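Local atomic coordinates of alpha-ketoglutarate-dependent 2,4-dichlorophenoxyacetate dioxygenase (Bradyrhizobium diazoefficiens, PDB entry 5BKE), a protein that probably acts as a metal- and 2-oxoglutarate-dependent dioxygenase of the TfdA family, an enzyme group linked to the breakdown of aryloxyalkanoate herbicides. Residues Leu129-Glu143 with Arg265-Arg279. Residues are numbered along the deposited sequence; the frame is centred on the assembly and turned at random.
With OGA (N-oxalylglycine), chain O.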
ATOM      1  N   LEU C 129      -1.399 -43.527  11.902  1.00 21.13           N
ATOM      2  CA  LEU C 129      -0.749 -44.061  10.694  1.00 22.49           C
ATOM      3  C   LEU C 129      -1.528 -45.254  10.144  1.00 24.03           C
ATOM      4  O   LEU C 129      -1.548 -46.317  10.767  1.00 25.11           O
ATOM      5  CB  LEU C 129       0.696 -44.465  10.996  1.00 21.91           C
ATOM      6  CG  LEU C 129       1.686 -43.399  11.468  1.00 22.09           C
ATOM      7  CD1 LEU C 129       1.572 -43.051  12.949  1.00 21.34           C
ATOM      8  CD2 LEU C 129       3.086 -43.882  11.151  1.00 22.75           C
ATOM      9  N   LEU C 130      -2.144 -45.081   8.972  1.00 23.52           N
ATOM     10  CA  LEU C 130      -3.042 -46.089   8.404  1.00 23.92           C
ATOM     11  C   LEU C 130      -2.487 -46.803   7.168  1.00 25.32           C
ATOM     12  O   LEU C 130      -2.153 -46.171   6.155  1.00 24.53           O
ATOM     13  CB  LEU C 130      -4.411 -45.472   8.105  1.00 23.40           C
ATOM     14  CG  LEU C 130      -5.591 -46.413   7.850  1.00 23.75           C
ATOM     15  CD1 LEU C 130      -5.899 -47.235   9.090  1.00 24.37           C
ATOM     16  CD2 LEU C 130      -6.819 -45.623   7.429  1.00 23.36           C
ATOM     17  N   SER C 131      -2.410 -48.129   7.274  1.00 25.09           N
ATOM     18  CA  SER C 131      -1.879 -48.991   6.223  1.00 25.30           C
ATOM     19  C   SER C 131      -2.999 -49.811   5.581  1.00 26.32           C
ATOM     20  O   SER C 131      -3.836 -50.389   6.281  1.00 24.83           O
ATOM     21  CB  SER C 131      -0.793 -49.886   6.808  1.00 25.53           C
ATOM     22  OG  SER C 131      -0.378 -50.889   5.912  1.00 26.89           O
ATOM     23  N   ALA C 132      -3.026 -49.817   4.245  1.00 27.78           N
ATOM     24  CA  ALA C 132      -4.034 -50.549   3.461  1.00 28.61           C
ATOM     25  C   ALA C 132      -3.529 -51.950   3.099  1.00 29.86           C
ATOM     26  O   ALA C 132      -2.647 -52.106   2.245  1.00 30.97           O
ATOM     27  CB  ALA C 132      -4.407 -49.766   2.207  1.00 28.39           C
ATOM     28  N   ARG C 133      -4.085 -52.963   3.758  1.00 30.14           N
ATOM     29  CA  ARG C 133      -3.613 -54.341   3.590  1.00 30.20           C
ATOM     30  C   ARG C 133      -4.468 -55.112   2.597  1.00 30.60           C
ATOM     31  O   ARG C 133      -3.933 -55.862   1.777  1.00 31.77           O
ATOM     32  CB  ARG C 133      -3.525 -55.063   4.940  1.00 28.97           C
ATOM     33  CG  ARG C 133      -2.690 -54.337   5.988  1.00 27.81           C
ATOM     34  CD  ARG C 133      -1.231 -54.159   5.580  1.00 28.12           C
ATOM     35  NE  ARG C 133      -0.454 -53.575   6.672  1.00 27.43           N
ATOM     36  CZ  ARG C 133       0.097 -54.270   7.668  1.00 27.64           C
ATOM     37  NH1 ARG C 133       0.769 -53.633   8.621  1.00 25.70           N
ATOM     38  NH2 ARG C 133      -0.031 -55.598   7.723  1.00 27.29           N
ATOM     39  N   VAL C 134      -5.785 -54.926   2.684  1.00 30.90           N
ATOM     40  CA  VAL C 134      -6.742 -55.372   1.662  1.00 33.06           C
ATOM     41  C   VAL C 134      -7.679 -54.197   1.365  1.00 33.71           C
ATOM     42  O   VAL C 134      -8.353 -53.688   2.268  1.00 34.08           O
ATOM     43  CB  VAL C 134      -7.558 -56.637   2.083  1.00 33.76           C
ATOM     44  CG1 VAL C 134      -8.532 -57.057   0.981  1.00 32.47           C
ATOM     45  CG2 VAL C 134      -6.640 -57.807   2.446  1.00 33.84           C
ATOM     46  N   VAL C 135      -7.716 -53.779   0.098  1.00 35.06           N
ATOM     47  CA  VAL C 135      -8.513 -52.621  -0.332  1.00 35.56           C
ATOM     48  C   VAL C 135      -9.906 -53.077  -0.716  1.00 37.27           C
ATOM     49  O   VAL C 135     -10.064 -53.977  -1.542  1.00 40.32           O
ATOM     50  CB  VAL C 135      -7.841 -51.846  -1.511  1.00 35.62           C
ATOM     51  CG1 VAL C 135      -8.781 -50.805  -2.129  1.00 33.58           C
ATOM     52  CG2 VAL C 135      -6.553 -51.182  -1.052  1.00 34.35           C
ATOM     53  N   ASN C 136     -10.909 -52.462  -0.098  1.00 38.09           N
ATOM     54  CA  ASN C 136     -12.289 -52.624  -0.500  1.00 39.56           C
ATOM     55  C   ASN C 136     -12.517 -51.780  -1.770  1.00 42.57           C
ATOM     56  O   ASN C 136     -12.376 -50.554  -1.726  1.00 41.49           O
ATOM     57  CB  ASN C 136     -13.218 -52.193   0.640  1.00 39.73           C
ATOM     58  CG  ASN C 136     -14.681 -52.529   0.382  1.00 41.06           C
ATOM     59  OD1 ASN C 136     -15.204 -52.346  -0.723  1.00 41.80           O
ATOM     60  ND2 ASN C 136     -15.364 -52.987   1.426  1.00 41.89           N
ATOM     61  N   PRO C 137     -12.864 -52.433  -2.907  1.00 45.70           N
ATOM     62  CA  PRO C 137     -13.029 -51.700  -4.169  1.00 45.32           C
ATOM     63  C   PRO C 137     -14.376 -50.978  -4.348  1.00 45.41           C
ATOM     64  O   PRO C 137     -14.545 -50.269  -5.338  1.00 48.21           O
ATOM     65  CB  PRO C 137     -12.856 -52.793  -5.220  1.00 45.58           C
ATOM     66  CG  PRO C 137     -13.395 -54.018  -4.565  1.00 45.94           C
ATOM     67  CD  PRO C 137     -13.067 -53.888  -3.098  1.00 46.41           C
ATOM     68  N   THR C 138     -15.311 -51.152  -3.414  1.00 46.20           N
ATOM     69  CA  THR C 138     -16.628 -50.508  -3.494  1.00 47.56           C
ATOM     70  C   THR C 138     -16.778 -49.486  -2.375  1.00 48.09           C
ATOM     71  O   THR C 138     -17.407 -49.763  -1.335  1.00 49.68           O
ATOM     72  CB  THR C 138     -17.803 -51.532  -3.474  1.00 49.44           C
ATOM     73  OG1 THR C 138     -17.552 -52.579  -4.418  1.00 52.93           O
ATOM     74  CG2 THR C 138     -19.149 -50.861  -3.821  1.00 48.23           C
ATOM     75  N   GLY C 139     -16.189 -48.309  -2.600  1.00 45.18           N
ATOM     76  CA  GLY C 139     -16.269 -47.191  -1.655  1.00 41.37           C
ATOM     77  C   GLY C 139     -15.154 -47.157  -0.624  1.00 38.03           C
ATOM     78  O   GLY C 139     -14.050 -47.676  -0.863  1.00 36.52           O
ATOM     79  N   GLY C 140     -15.446 -46.532   0.518  1.00 35.44           N
ATOM     80  CA  GLY C 140     -14.490 -46.413   1.622  1.00 32.62           C
ATOM     81  C   GLY C 140     -13.277 -45.529   1.368  1.00 30.90           C
ATOM     82  O   GLY C 140     -12.177 -45.836   1.842  1.00 30.87           O
ATOM     83  N   ASN C 141     -13.468 -44.444   0.612  1.00 28.84           N
ATOM     84  CA  ASN C 141     -12.479 -43.360   0.539  1.00 27.58           C
ATOM     85  C   ASN C 141     -12.292 -42.782   1.945  1.00 26.45           C
ATOM     86  O   ASN C 141     -13.242 -42.742   2.736  1.00 25.90           O
ATOM     87  CB  ASN C 141     -12.948 -42.225  -0.387  1.00 26.53           C
ATOM     88  CG  ASN C 141     -12.921 -42.585  -1.868  1.00 27.06           C
ATOM     89  OD1 ASN C 141     -12.358 -43.597  -2.298  1.00 26.96           O
ATOM     90  ND2 ASN C 141     -13.532 -41.727  -2.664  1.00 27.10           N
ATOM     91  N   THR C 142     -11.074 -42.343   2.251  1.00 25.80           N
ATOM     92  CA  THR C 142     -10.831 -41.620   3.496  1.00 26.45           C
ATOM     93  C   THR C 142     -10.633 -40.135   3.200  1.00 25.49           C
ATOM     94  O   THR C 142      -9.810 -39.762   2.368  1.00 24.97           O
ATOM     95  CB  THR C 142      -9.664 -42.225   4.304  1.00 27.73           C
ATOM     96  OG1 THR C 142      -9.908 -43.627   4.483  1.00 28.33           O
ATOM     97  CG2 THR C 142      -9.548 -41.554   5.692  1.00 26.52           C
ATOM     98  N   GLU C 143     -11.420 -39.301   3.873  1.00 25.07           N
ATOM     99  CA  GLU C 143     -11.398 -37.858   3.638  1.00 25.12           C
ATOM    100  C   GLU C 143     -10.766 -37.160   4.835  1.00 25.25           C
ATOM    101  O   GLU C 143     -10.948 -37.596   5.978  1.00 24.81           O
ATOM    102  CB  GLU C 143     -12.810 -37.321   3.358  1.00 24.44           C
ATOM    103  CG  GLU C 143     -13.467 -37.967   2.143  1.00 25.39           C
ATOM    104  CD  GLU C 143     -14.803 -37.369   1.737  1.00 25.77           C
ATOM    105  OE1 GLU C 143     -15.411 -36.575   2.500  1.00 27.54           O
ATOM    106  OE2 GLU C 143     -15.269 -37.729   0.639  1.00 25.61           O
ATOM    107  N   ARG C 265     -12.604 -38.923   8.066  1.00 23.02           N
ATOM    108  CA  ARG C 265     -13.745 -39.850   8.016  1.00 24.21           C
ATOM    109  C   ARG C 265     -13.581 -40.849   6.870  1.00 25.67           C
ATOM    110  O   ARG C 265     -12.856 -40.596   5.902  1.00 25.72           O
ATOM    111  CB  ARG C 265     -15.086 -39.103   7.904  1.00 24.27           C
ATOM    112  CG  ARG C 265     -15.319 -38.389   6.573  1.00 24.40           C
ATOM    113  CD  ARG C 265     -16.779 -38.036   6.363  1.00 23.87           C
ATOM    114  NE  ARG C 265     -16.985 -37.302   5.104  1.00 23.23           N
ATOM    115  CZ  ARG C 265     -18.142 -36.773   4.712  1.00 22.61           C
ATOM    116  NH1 ARG C 265     -19.226 -36.854   5.479  1.00 21.58           N
ATOM    117  NH2 ARG C 265     -18.213 -36.142   3.544  1.00 22.69           N
ATOM    118  N   VAL C 266     -14.252 -41.989   6.994  1.00 26.45           N
ATOM    119  CA  VAL C 266     -14.320 -42.962   5.907  1.00 27.07           C
ATOM    120  C   VAL C 266     -15.719 -42.863   5.285  1.00 27.59           C
ATOM    121  O   VAL C 266     -16.717 -42.691   6.002  1.00 27.74           O
ATOM    122  CB  VAL C 266     -13.929 -44.398   6.377  1.00 27.81           C
ATOM    123  CG1 VAL C 266     -14.781 -44.866   7.559  1.00 27.32           C
ATOM    124  CG2 VAL C 266     -13.976 -45.410   5.236  1.00 26.87           C
ATOM    125  N   ARG C 267     -15.781 -42.916   3.955  1.00 28.17           N
ATOM    126  CA  ARG C 267     -17.072 -42.910   3.242  1.00 30.19           C
ATOM    127  C   ARG C 267     -17.682 -44.317   3.204  1.00 31.81           C
ATOM    128  O   ARG C 267     -16.962 -45.313   3.338  1.00 29.67           O
ATOM    129  CB  ARG C 267     -16.931 -42.325   1.820  1.00 29.15           C
ATOM    130  CG  ARG C 267     -16.384 -40.893   1.736  1.00 28.86           C
ATOM    131  CD  ARG C 267     -17.078 -39.918   2.691  1.00 28.45           C
ATOM    132  NE  ARG C 267     -18.511 -39.730   2.424  1.00 29.07           N
ATOM    133  CZ  ARG C 267     -19.022 -38.909   1.500  1.00 29.15           C
ATOM    134  NH1 ARG C 267     -20.341 -38.816   1.354  1.00 27.55           N
ATOM    135  NH2 ARG C 267     -18.229 -38.175   0.720  1.00 28.83           N
ATOM    136  N   ARG C 268     -19.006 -44.382   3.033  1.00 35.82           N
ATOM    137  CA  ARG C 268     -19.743 -45.653   2.951  1.00 38.36           C
ATOM    138  C   ARG C 268     -19.066 -46.661   2.026  1.00 36.60           C
ATOM    139  O   ARG C 268     -18.586 -46.309   0.949  1.00 36.06           O
ATOM    140  CB  ARG C 268     -21.197 -45.417   2.528  1.00 43.60           C
ATOM    141  CG  ARG C 268     -22.159 -45.206   3.697  1.00 50.21           C
ATOM    142  CD  ARG C 268     -23.568 -44.774   3.272  1.00 55.12           C
ATOM    143  NE  ARG C 268     -24.047 -45.406   2.032  1.00 61.98           N
ATOM    144  CZ  ARG C 268     -24.577 -46.630   1.937  1.00 65.92           C
ATOM    145  NH1 ARG C 268     -24.719 -47.408   3.010  1.00 68.27           N
ATOM    146  NH2 ARG C 268     -24.966 -47.083   0.752  1.00 66.28           N
ATOM    147  N   TYR C 269     -18.974 -47.898   2.499  1.00 37.64           N
ATOM    148  CA  TYR C 269     -18.425 -49.001   1.722  1.00 36.88           C
ATOM    149  C   TYR C 269     -19.295 -50.249   1.856  1.00 36.18           C
ATOM    150  O   TYR C 269     -20.093 -50.353   2.790  1.00 34.78           O
ATOM    151  CB  TYR C 269     -16.950 -49.274   2.079  1.00 37.98           C
ATOM    152  CG  TYR C 269     -16.644 -49.637   3.529  1.00 39.83           C
ATOM    153  CD1 TYR C 269     -16.342 -48.644   4.474  1.00 39.48           C
ATOM    154  CD2 TYR C 269     -16.612 -50.980   3.950  1.00 40.43           C
ATOM    155  CE1 TYR C 269     -16.046 -48.971   5.798  1.00 39.93           C
ATOM    156  CE2 TYR C 269     -16.318 -51.315   5.272  1.00 40.55           C
ATOM    157  CZ  TYR C 269     -16.035 -50.308   6.192  1.00 40.78           C
ATOM    158  OH  TYR C 269     -15.737 -50.635   7.498  1.00 40.39           O
ATOM    159  N   ASP C 270     -19.141 -51.166   0.900  1.00 37.89           N
ATOM    160  CA  ASP C 270     -19.857 -52.444   0.844  1.00 38.62           C
ATOM    161  C   ASP C 270     -19.347 -53.354   1.946  1.00 37.85           C
ATOM    162  O   ASP C 270     -18.200 -53.797   1.906  1.00 39.30           O
ATOM    163  CB  ASP C 270     -19.620 -53.096  -0.528  1.00 41.56           C
ATOM    164  CG  ASP C 270     -20.562 -54.268  -0.823  1.00 42.07           C
ATOM    165  OD1 ASP C 270     -21.153 -54.866   0.099  1.00 42.35           O
ATOM    166  OD2 ASP C 270     -20.697 -54.598  -2.016  1.00 44.04           O
ATOM    167  N   GLN C 271     -20.205 -53.642   2.920  1.00 39.60           N
ATOM    168  CA  GLN C 271     -19.802 -54.411   4.105  1.00 41.87           C
ATOM    169  C   GLN C 271     -19.496 -55.906   3.833  1.00 44.12           C
ATOM    170  O   GLN C 271     -18.705 -56.524   4.558  1.00 42.10           O
ATOM    171  CB  GLN C 271     -20.812 -54.190   5.251  1.00 40.39           C
ATOM    172  CG  GLN C 271     -20.502 -54.844   6.605  1.00 41.02           C
ATOM    173  CD  GLN C 271     -19.052 -54.720   7.076  1.00 41.38           C
ATOM    174  OE1 GLN C 271     -18.431 -53.650   7.005  1.00 41.06           O
ATOM    175  NE2 GLN C 271     -18.510 -55.828   7.577  1.00 40.69           N
ATOM    176  N   SER C 272     -20.069 -56.458   2.759  1.00 45.33           N
ATOM    177  CA  SER C 272     -19.842 -57.864   2.378  1.00 47.06           C
ATOM    178  C   SER C 272     -18.425 -58.186   1.858  1.00 46.45           C
ATOM    179  O   SER C 272     -18.040 -59.361   1.800  1.00 46.73           O
ATOM    180  CB  SER C 272     -20.903 -58.332   1.373  1.00 48.33           C
ATOM    181  OG  SER C 272     -20.828 -57.584   0.173  1.00 49.63           O
ATOM    182  N   GLN C 273     -17.658 -57.155   1.490  1.00 45.38           N
ATOM    183  CA  GLN C 273     -16.283 -57.335   0.987  1.00 44.74           C
ATOM    184  C   GLN C 273     -15.193 -56.966   2.008  1.00 41.97           C
ATOM    185  O   GLN C 273     -15.371 -56.005   2.766  1.00 42.16           O
ATOM    186  CB  GLN C 273     -16.085 -56.563  -0.309  1.00 47.16           C
ATOM    187  CG  GLN C 273     -16.616 -57.317  -1.509  1.00 51.50           C
ATOM    188  CD  GLN C 273     -16.457 -56.536  -2.784  1.00 53.88           C
ATOM    189  OE1 GLN C 273     -15.382 -56.529  -3.389  1.00 58.81           O
ATOM    190  NE2 GLN C 273     -17.528 -55.873  -3.209  1.00 53.97           N
ATOM    191  N   PRO C 274     -14.069 -57.726   2.035  1.00 38.86           N
ATOM    192  CA  PRO C 274     -13.051 -57.468   3.062  1.00 38.37           C
ATOM    193  C   PRO C 274     -12.415 -56.077   2.927  1.00 37.72           C
ATOM    194  O   PRO C 274     -12.229 -55.580   1.814  1.00 37.64           O
ATOM    195  CB  PRO C 274     -12.013 -58.571   2.821  1.00 37.08           C
ATOM    196  CG  PRO C 274     -12.189 -58.962   1.398  1.00 37.60           C
ATOM    197  CD  PRO C 274     -13.656 -58.818   1.129  1.00 37.86           C
ATOM    198  N   ARG C 275     -12.135 -55.451   4.065  1.00 36.57           N
ATOM    199  CA  ARG C 275     -11.441 -54.177   4.113  1.00 33.84           C
ATOM    200  C   ARG C 275     -10.470 -54.265   5.270  1.00 32.52           C
ATOM    201  O   ARG C 275     -10.862 -54.063   6.407  1.00 32.97           O
ATOM    202  CB  ARG C 275     -12.435 -53.023   4.316  1.00 32.94           C
ATOM    203  CG  ARG C 275     -11.797 -51.649   4.172  1.00 31.92           C
ATOM    204  CD  ARG C 275     -12.825 -50.541   4.168  1.00 32.71           C
ATOM    205  NE  ARG C 275     -12.219 -49.256   3.805  1.00 32.61           N
ATOM    206  CZ  ARG C 275     -11.779 -48.344   4.675  1.00 32.28           C
ATOM    207  NH1 ARG C 275     -11.868 -48.550   5.994  1.00 30.28           N
ATOM    208  NH2 ARG C 275     -11.242 -47.218   4.220  1.00 31.02           N
ATOM    209  N   ASP C 276      -9.219 -54.603   4.978  1.00 32.66           N
ATOM    210  CA  ASP C 276      -8.203 -54.782   6.008  1.00 32.48           C
ATOM    211  C   ASP C 276      -7.325 -53.528   6.121  1.00 33.03           C
ATOM    212  O   ASP C 276      -6.368 -53.335   5.351  1.00 32.11           O
ATOM    213  CB  ASP C 276      -7.379 -56.055   5.766  1.00 32.36           C
ATOM    214  CG  ASP C 276      -6.506 -56.439   6.958  1.00 33.76           C
ATOM    215  OD1 ASP C 276      -6.399 -55.663   7.935  1.00 34.23           O
ATOM    216  OD2 ASP C 276      -5.906 -57.536   6.915  1.00 34.27           O
ATOM    217  N   MET C 277      -7.691 -52.688   7.091  1.00 31.40           N
ATOM    218  CA  MET C 277      -7.022 -51.419   7.366  1.00 31.30           C
ATOM    219  C   MET C 277      -6.515 -51.453   8.808  1.00 30.47           C
ATOM    220  O   MET C 277      -7.276 -51.775   9.736  1.00 31.73           O
ATOM    221  CB  MET C 277      -7.980 -50.229   7.161  1.00 30.12           C
ATOM    222  CG  MET C 277      -8.726 -50.192   5.830  1.00 30.63           C
ATOM    223  SD  MET C 277      -7.665 -50.001   4.372  1.00 30.86           S
ATOM    224  CE  MET C 277      -7.196 -48.275   4.521  1.00 29.62           C
ATOM    225  N   ARG C 278      -5.234 -51.134   8.980  1.00 28.56           N
ATOM    226  CA  ARG C 278      -4.545 -51.246  10.272  1.00 28.09           C
ATOM    227  C   ARG C 278      -3.830 -49.937  10.625  1.00 26.74           C
ATOM    228  O   ARG C 278      -3.138 -49.358   9.789  1.00 26.13           O
ATOM    229  CB  ARG C 278      -3.553 -52.409  10.247  1.00 28.10           C
ATOM    230  CG  ARG C 278      -4.129 -53.706   9.697  1.00 28.80           C
ATOM    231  CD  ARG C 278      -3.158 -54.861   9.808  1.00 28.90           C
ATOM    232  NE  ARG C 278      -3.713 -56.053   9.181  1.00 29.34           N
ATOM    233  CZ  ARG C 278      -3.095 -57.229   9.070  1.00 29.35           C
ATOM    234  NH1 ARG C 278      -1.863 -57.416   9.544  1.00 27.89           N
ATOM    235  NH2 ARG C 278      -3.723 -58.233   8.468  1.00 29.69           N
ATOM    236  N   ARG C 279      -4.004 -49.496  11.868  1.00 25.75           N
ATOM    237  CA  ARG C 279      -3.540 -48.186  12.349  1.00 25.48           C
ATOM    238  C   ARG C 279      -2.490 -48.302  13.465  1.00 24.70           C
ATOM    239  O   ARG C 279      -2.654 -49.094  14.385  1.00 24.51           O
ATOM    240  CB  ARG C 279      -4.741 -47.350  12.842  1.00 25.27           C
ATOM    241  CG  ARG C 279      -4.447 -45.872  13.093  1.00 24.98           C
ATOM    242  CD  ARG C 279      -5.669 -45.122  13.605  1.00 24.71           C
ATOM    243  NE  ARG C 279      -5.732 -45.118  15.064  1.00 25.00           N
ATOM    244  CZ  ARG C 279      -6.799 -44.794  15.801  1.00 24.91           C
ATOM    245  NH1 ARG C 279      -7.952 -44.441  15.243  1.00 23.91           N
ATOM    246  NH2 ARG C 279      -6.708 -44.829  17.126  1.00 25.52           N
TER
HETATM  247  C1  OGA O 402      -8.872 -44.435  11.739  1.00 29.89           C
HETATM  248  C2  OGA O 402      -9.964 -44.151  10.834  1.00 28.89           C
HETATM  249  C4  OGA O 402     -10.959 -44.619   8.635  1.00 31.18           C
HETATM  250  C5  OGA O 402     -10.718 -45.667   7.583  1.00 32.50           C
HETATM  251  O1  OGA O 402      -8.695 -43.640  12.695  1.00 29.18           O
HETATM  252  O2  OGA O 402      -8.140 -45.422  11.505  1.00 31.38           O
HETATM  253  O2' OGA O 402     -10.876 -43.433  11.234  1.00 28.82           O
HETATM  254  O3  OGA O 402     -10.738 -46.863   7.956  1.00 34.75           O
HETATM  255  N1  OGA O 402      -9.882 -44.658   9.612  1.00 29.78           N
HETATM  256  O4  OGA O 402     -10.495 -45.301   6.406  1.00 31.84           O
HETATM  257  O   HOH W   1     -11.857 -56.122  -0.712  1.00 33.97           O
HETATM  258  O   HOH W   2     -11.941 -48.945   1.073  1.00 36.45           O
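Strands 129-132 and 276-279 pair antiparallel, Ser131 N bonding Arg278 O at 2.9 Å, until a classic beta bulge sets Arg133 and Val134 both against Asp276; farther on, Thr142 and Glu143 pair antiparallel with Val266 and Arg265. N-oxalylglycine, an analogue of 2-oxoglutarate, lies between these two pairings. Arg275, a basic residue suited to a carboxylate, reaches it through a chain extended from CG to NE: NH1 bonds ligand O3 at 2.8 Å and NH2 bonds ligand O4 at 3.0 Å, both nearly straight. Val266 CG2 and Met277 CG lie over opposite faces of this guanidinium, fixing its rotation, and NH2 also reaches Gly140 O at 2.9 Å. Thr142, with a short hydroxyl side chain, donates through OG1 to ligand O4 as well, at 2.6 Å. Glycine suits position 140, where phi is positive and a CB would collide with Arg275 NE. Asn136 turns CG anti to its backbone N (chi1 -171°), placing ND2 3.0 Å from Asp270 O while OD1 closes an Asx turn. Glu143 answers two arginines: OE1 takes NE and NH2 of Arg265, both from one face of the carboxylate, and OE2 takes Arg267 NH2 at 3.0 Å. A glutamine in place of Glu143 would probably leave these two closely spaced guanidiniums without the shared negative charge at their edges. Both also form salt bridges to a second subunit, Arg265 to its Glu236 and Arg267 to its Asp233. Strand 127-132 lies between strands 276-281 and 254-258, with helix 52-59 against Leu129 and Ser131, while strand 142-146 runs between 244-247 and 262-266, the two sheets enclosing the cosubstrate pocket of this cupin-clan fold.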